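Local atomic coordinates of acidocalcisomal pyrophosphatase (Trypanosoma cruzi, PDB entry 5CUV), a protein that probably hydrolyses inorganic diphosphate to phosphate in a magnesium-dependent reaction, as an acidocalcisomal soluble pyrophosphatase. Residues L273-F284 and I395-L405. Residues are numbered along the deposited sequence; the frame is centred on the assembly and turned at random.
Sequences LPQTWESTDVVF and IDESHYMWGNL
Thr276 and Trp277 bring the irregular segment 273-284 against residues 395-405 of helix 388-412, with Thr276 CA 4.4 Å from His399 CA and Trp277 CA 4.6 Å from Trp402 CA. At this approach the Trp277 N-H is shared between Ser398 O and Ser398 OG, each 3.0 Å from Trp277 N, and neither bond is straight (N-H...acceptor angles 136° and 130°). Ser398 O also accepts the helical bond from Trp402 N, the two donors arriving from opposite faces of its carbonyl plane. Ser398 OG additionally gives a weak bond to Glu278 OE2.

His399 ND1 donates to Gln275 O at 2.6 Å, the oxygen lying near the imidazole plane. Gln275 CA sits over the five-membered ring of Trp402, 3.6 Å from its centroid and 7° off the normal, a CH-pi contact. Gln275 NE2 hydrogen-bonds to His202 O and Gln275 OE1 to Leu206 N, while Trp402 NE1 hydrogen-bonds to His202 ND1.

In this pyrophosphatase fold the loop between strands 269-272 and 296-299 is thus bound to helix 388-412, and the Glu278 side chain comes within about 4 Å of that of Asp291, a magnesium ligand. Leu405 CD2 lies over one face of the Trp277 indole; Leu405 also packs on Met154 of the second subunit. Met401, a selenomethionine, runs extended to SE, which meets the Phe284 ring edge 4.8 Å from its centroid, a Met-aromatic contact. Glu397 OE2 reaches another part of that edge; Phe284 is poorly ordered, so both edge contacts are approximate.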
loop_
_atom_site.group_PDB
_atom_site.type_symbol
_atom_site.label_atom_id
_atom_site.label_comp_id
_atom_site.label_asym_id
_atom_site.label_seq_id
_atom_site.Cartn_x
_atom_site.Cartn_y
_atom_site.Cartn_z
ATOM N N LEU A 273 23.562 12.979 4.087
ATOM C CA LEU A 273 22.612 14.067 3.986
ATOM C C LEU A 273 23.349 15.322 3.518
ATOM O O LEU A 273 24.435 15.599 3.959
ATOM C CB LEU A 273 21.960 14.296 5.337
ATOM C CG LEU A 273 21.306 13.024 5.837
ATOM C CD1 LEU A 273 20.656 13.339 7.147
ATOM C CD2 LEU A 273 20.286 12.526 4.878
ATOM N N PRO A 274 22.779 16.085 2.585
ATOM C CA PRO A 274 23.499 17.305 2.142
ATOM C C PRO A 274 23.537 18.399 3.218
ATOM O O PRO A 274 22.799 18.336 4.202
ATOM C CB PRO A 274 22.710 17.729 0.893
ATOM C CG PRO A 274 21.284 17.334 1.313
ATOM C CD PRO A 274 21.476 15.950 1.906
ATOM N N GLN A 275 24.411 19.394 3.026
ATOM C CA GLN A 275 24.577 20.531 3.959
ATOM C C GLN A 275 24.788 20.165 5.390
ATOM O O GLN A 275 24.184 20.799 6.252
ATOM C CB GLN A 275 23.391 21.480 3.917
ATOM C CG GLN A 275 23.026 21.733 2.485
ATOM C CD GLN A 275 22.004 22.819 2.260
ATOM O OE1 GLN A 275 21.029 22.958 3.008
ATOM N NE2 GLN A 275 22.210 23.567 1.212
ATOM N N THR A 276 25.610 19.154 5.645
ATOM C CA THR A 276 25.906 18.764 7.005
ATOM C C THR A 276 27.397 18.536 7.135
ATOM O O THR A 276 28.099 18.310 6.144
ATOM C CB THR A 276 25.170 17.480 7.439
ATOM O OG1 THR A 276 25.502 16.377 6.580
ATOM C CG2 THR A 276 23.699 17.715 7.425
ATOM N N TRP A 277 27.882 18.572 8.368
ATOM C CA TRP A 277 29.306 18.394 8.595
ATOM C C TRP A 277 29.630 17.916 10.041
ATOM O O TRP A 277 29.305 18.585 11.031
ATOM C CB TRP A 277 29.997 19.713 8.224
ATOM C CG TRP A 277 31.407 19.548 7.924
ATOM C CD1 TRP A 277 31.947 18.685 7.046
ATOM C CD2 TRP A 277 32.486 20.214 8.563
ATOM N NE1 TRP A 277 33.310 18.748 7.093
ATOM C CE2 TRP A 277 33.674 19.684 8.022
ATOM C CE3 TRP A 277 32.565 21.215 9.544
ATOM C CZ2 TRP A 277 34.967 20.114 8.431
ATOM C CZ3 TRP A 277 33.850 21.666 9.964
ATOM C CH2 TRP A 277 35.045 21.104 9.400
ATOM N N GLU A 278 30.210 16.718 10.144
ATOM C CA GLU A 278 30.603 16.112 11.434
ATOM C C GLU A 278 32.022 16.570 11.579
ATOM O O GLU A 278 32.943 15.811 11.201
ATOM C CB GLU A 278 30.666 14.597 11.321
ATOM C CG GLU A 278 29.382 13.995 10.959
ATOM C CD GLU A 278 28.460 14.140 12.108
ATOM O OE1 GLU A 278 28.429 13.177 12.941
ATOM O OE2 GLU A 278 27.813 15.231 12.173
ATOM N N SER A 279 32.215 17.779 12.118
ATOM C CA SER A 279 33.561 18.339 12.188
ATOM C C SER A 279 34.486 17.595 13.120
ATOM O O SER A 279 34.066 17.180 14.193
ATOM C CB SER A 279 33.511 19.825 12.586
ATOM O OG SER A 279 34.799 20.417 12.437
ATOM N N THR A 280 35.727 17.406 12.689
ATOM C CA THR A 280 36.690 16.740 13.530
ATOM C C THR A 280 37.127 17.744 14.576
ATOM O O THR A 280 37.715 17.376 15.590
ATOM C CB THR A 280 37.872 16.198 12.733
ATOM O OG1 THR A 280 37.431 15.062 11.972
ATOM C CG2 THR A 280 38.991 15.734 13.656
ATOM N N ASP A 281 36.835 19.020 14.332
ATOM C CA ASP A 281 37.107 20.051 15.343
ATOM C C ASP A 281 35.831 20.097 16.149
ATOM O O ASP A 281 34.741 20.167 15.578
ATOM C CB ASP A 281 37.288 21.465 14.750
ATOM C CG ASP A 281 38.531 21.595 13.897
ATOM O OD1 ASP A 281 39.637 21.379 14.454
ATOM O OD2 ASP A 281 38.401 21.910 12.675
ATOM N N VAL A 282 35.913 20.025 17.458
ATOM C CA VAL A 282 34.669 20.181 18.171
ATOM C C VAL A 282 34.374 21.665 17.799
ATOM O O VAL A 282 35.324 22.448 17.688
ATOM C CB VAL A 282 34.893 19.993 19.680
ATOM C CG1 VAL A 282 33.786 20.671 20.455
ATOM C CG2 VAL A 282 34.933 18.503 20.005
ATOM N N VAL A 283 33.111 22.052 17.549
ATOM C CA VAL A 283 32.816 23.465 17.199
ATOM C C VAL A 283 31.884 24.199 18.213
ATOM O O VAL A 283 31.839 25.429 18.239
ATOM C CB VAL A 283 32.285 23.631 15.667
ATOM C CG1 VAL A 283 32.804 22.482 14.783
ATOM C CG2 VAL A 283 30.766 23.713 15.596
ATOM N N PHE A 284 31.137 23.448 19.032
ATOM C CA PHE A 284 30.290 24.042 20.087
ATOM C C PHE A 284 30.450 23.207 21.355
ATOM O O PHE A 284 30.913 22.057 21.286
ATOM C CB PHE A 284 28.802 24.190 19.689
ATOM C CG PHE A 284 28.228 23.008 18.973
ATOM C CD1 PHE A 284 28.780 22.565 17.769
ATOM C CD2 PHE A 284 27.115 22.352 19.483
ATOM C CE1 PHE A 284 28.238 21.493 17.083
ATOM C CE2 PHE A 284 26.552 21.264 18.800
ATOM C CZ PHE A 284 27.116 20.835 17.598
ATOM N N ILE A 395 21.111 16.149 13.515
ATOM C CA ILE A 395 21.140 16.645 12.161
ATOM C C ILE A 395 21.226 18.132 12.101
ATOM O O ILE A 395 21.898 18.631 11.219
ATOM C CB ILE A 395 19.933 16.091 11.319
ATOM C CG1 ILE A 395 19.987 14.535 11.368
ATOM C CG2 ILE A 395 19.973 16.676 9.909
ATOM C CD1 ILE A 395 19.014 13.816 10.508
ATOM N N ASP A 396 20.588 18.847 13.031
ATOM C CA ASP A 396 20.682 20.327 13.013
ATOM C C ASP A 396 22.044 20.842 13.426
ATOM O O ASP A 396 22.538 21.842 12.885
ATOM C CB ASP A 396 19.672 20.974 13.930
ATOM C CG ASP A 396 18.333 21.084 13.299
ATOM O OD1 ASP A 396 17.898 20.158 12.541
ATOM O OD2 ASP A 396 17.697 22.113 13.572
ATOM N N GLU A 397 22.637 20.172 14.413
ATOM C CA GLU A 397 23.943 20.562 14.871
ATOM C C GLU A 397 24.887 20.371 13.696
ATOM O O GLU A 397 25.795 21.168 13.450
ATOM C CB GLU A 397 24.320 19.741 16.118
ATOM C CG GLU A 397 23.428 20.176 17.272
ATOM C CD GLU A 397 23.589 19.415 18.611
ATOM O OE1 GLU A 397 23.550 18.150 18.624
ATOM O OE2 GLU A 397 23.707 20.103 19.676
ATOM N N SER A 398 24.606 19.347 12.917
ATOM C CA SER A 398 25.433 19.044 11.791
ATOM C C SER A 398 25.196 20.064 10.708
ATOM O O SER A 398 26.068 20.362 9.883
ATOM C CB SER A 398 25.102 17.655 11.280
ATOM O OG SER A 398 26.033 17.286 10.292
ATOM N N HIS A 399 23.988 20.588 10.676
ATOM C CA HIS A 399 23.724 21.562 9.653
ATOM C C HIS A 399 24.425 22.858 10.107
ATOM O O HIS A 399 25.101 23.562 9.321
ATOM C CB HIS A 399 22.225 21.728 9.478
ATOM C CG HIS A 399 21.862 22.632 8.358
ATOM N ND1 HIS A 399 22.509 22.602 7.141
ATOM C CD2 HIS A 399 20.899 23.568 8.248
ATOM C CE1 HIS A 399 21.956 23.486 6.328
ATOM N NE2 HIS A 399 20.976 24.085 6.979
ATOM N N TYR A 400 24.280 23.153 11.391
ATOM C CA TYR A 400 24.909 24.318 11.947
ATOM C C TYR A 400 26.432 24.328 11.629
ATOM O O TYR A 400 26.925 25.315 11.058
ATOM C CB TYR A 400 24.624 24.401 13.475
ATOM C CG TYR A 400 25.422 25.526 14.125
ATOM C CD1 TYR A 400 24.891 26.819 14.216
ATOM C CD2 TYR A 400 26.769 25.318 14.529
ATOM C CE1 TYR A 400 25.665 27.876 14.679
ATOM C CE2 TYR A 400 27.546 26.352 14.980
ATOM C CZ TYR A 400 26.997 27.645 15.055
ATOM O OH TYR A 400 27.791 28.730 15.468
HETATM N N MSE A 401 27.160 23.243 11.976
HETATM C CA MSE A 401 28.583 23.165 11.687
HETATM C C MSE A 401 28.868 23.242 10.208
HETATM O O MSE A 401 29.873 23.775 9.781
HETATM C CB MSE A 401 29.138 21.836 12.199
HETATM C CG MSE A 401 29.132 21.716 13.715
HETATM SE SE MSE A 401 29.907 20.094 14.386
HETATM C CE MSE A 401 28.430 18.890 13.974
ATOM N N TRP A 402 27.995 22.710 9.385
ATOM C CA TRP A 402 28.231 22.854 7.953
ATOM C C TRP A 402 28.116 24.336 7.626
ATOM O O TRP A 402 28.837 24.845 6.770
ATOM C CB TRP A 402 27.210 22.126 7.084
ATOM C CG TRP A 402 27.236 22.550 5.704
ATOM C CD1 TRP A 402 28.046 22.099 4.759
ATOM C CD2 TRP A 402 26.355 23.496 5.084
ATOM N NE1 TRP A 402 27.742 22.688 3.551
ATOM C CE2 TRP A 402 26.704 23.556 3.729
ATOM C CE3 TRP A 402 25.293 24.297 5.548
ATOM C CZ2 TRP A 402 26.038 24.377 2.813
ATOM C CZ3 TRP A 402 24.622 25.126 4.628
ATOM C CH2 TRP A 402 24.998 25.154 3.277
ATOM N N GLY A 403 27.185 25.006 8.298
ATOM C CA GLY A 403 26.943 26.396 8.010
ATOM C C GLY A 403 28.128 27.243 8.392
ATOM O O GLY A 403 28.531 28.172 7.661
ATOM N N ASN A 404 28.707 26.912 9.540
ATOM C CA ASN A 404 29.808 27.699 10.030
ATOM C C ASN A 404 31.070 27.338 9.256
ATOM O O ASN A 404 32.008 28.115 9.151
ATOM C CB ASN A 404 29.882 27.529 11.556
ATOM C CG ASN A 404 31.268 27.231 12.055
ATOM O OD1 ASN A 404 32.095 28.153 12.221
ATOM N ND2 ASN A 404 31.547 25.932 12.308
ATOM N N LEU A 405 31.060 26.169 8.642
ATOM C CA LEU A 405 32.204 25.768 7.831
ATOM C C LEU A 405 32.195 26.655 6.599
ATOM O O LEU A 405 33.225 26.976 6.024
ATOM C CB LEU A 405 32.081 24.303 7.425
ATOM C CG LEU A 405 33.072 23.860 6.364
ATOM C CD1 LEU A 405 34.393 24.469 6.601
ATOM C CD2 LEU A 405 33.238 22.397 6.415
#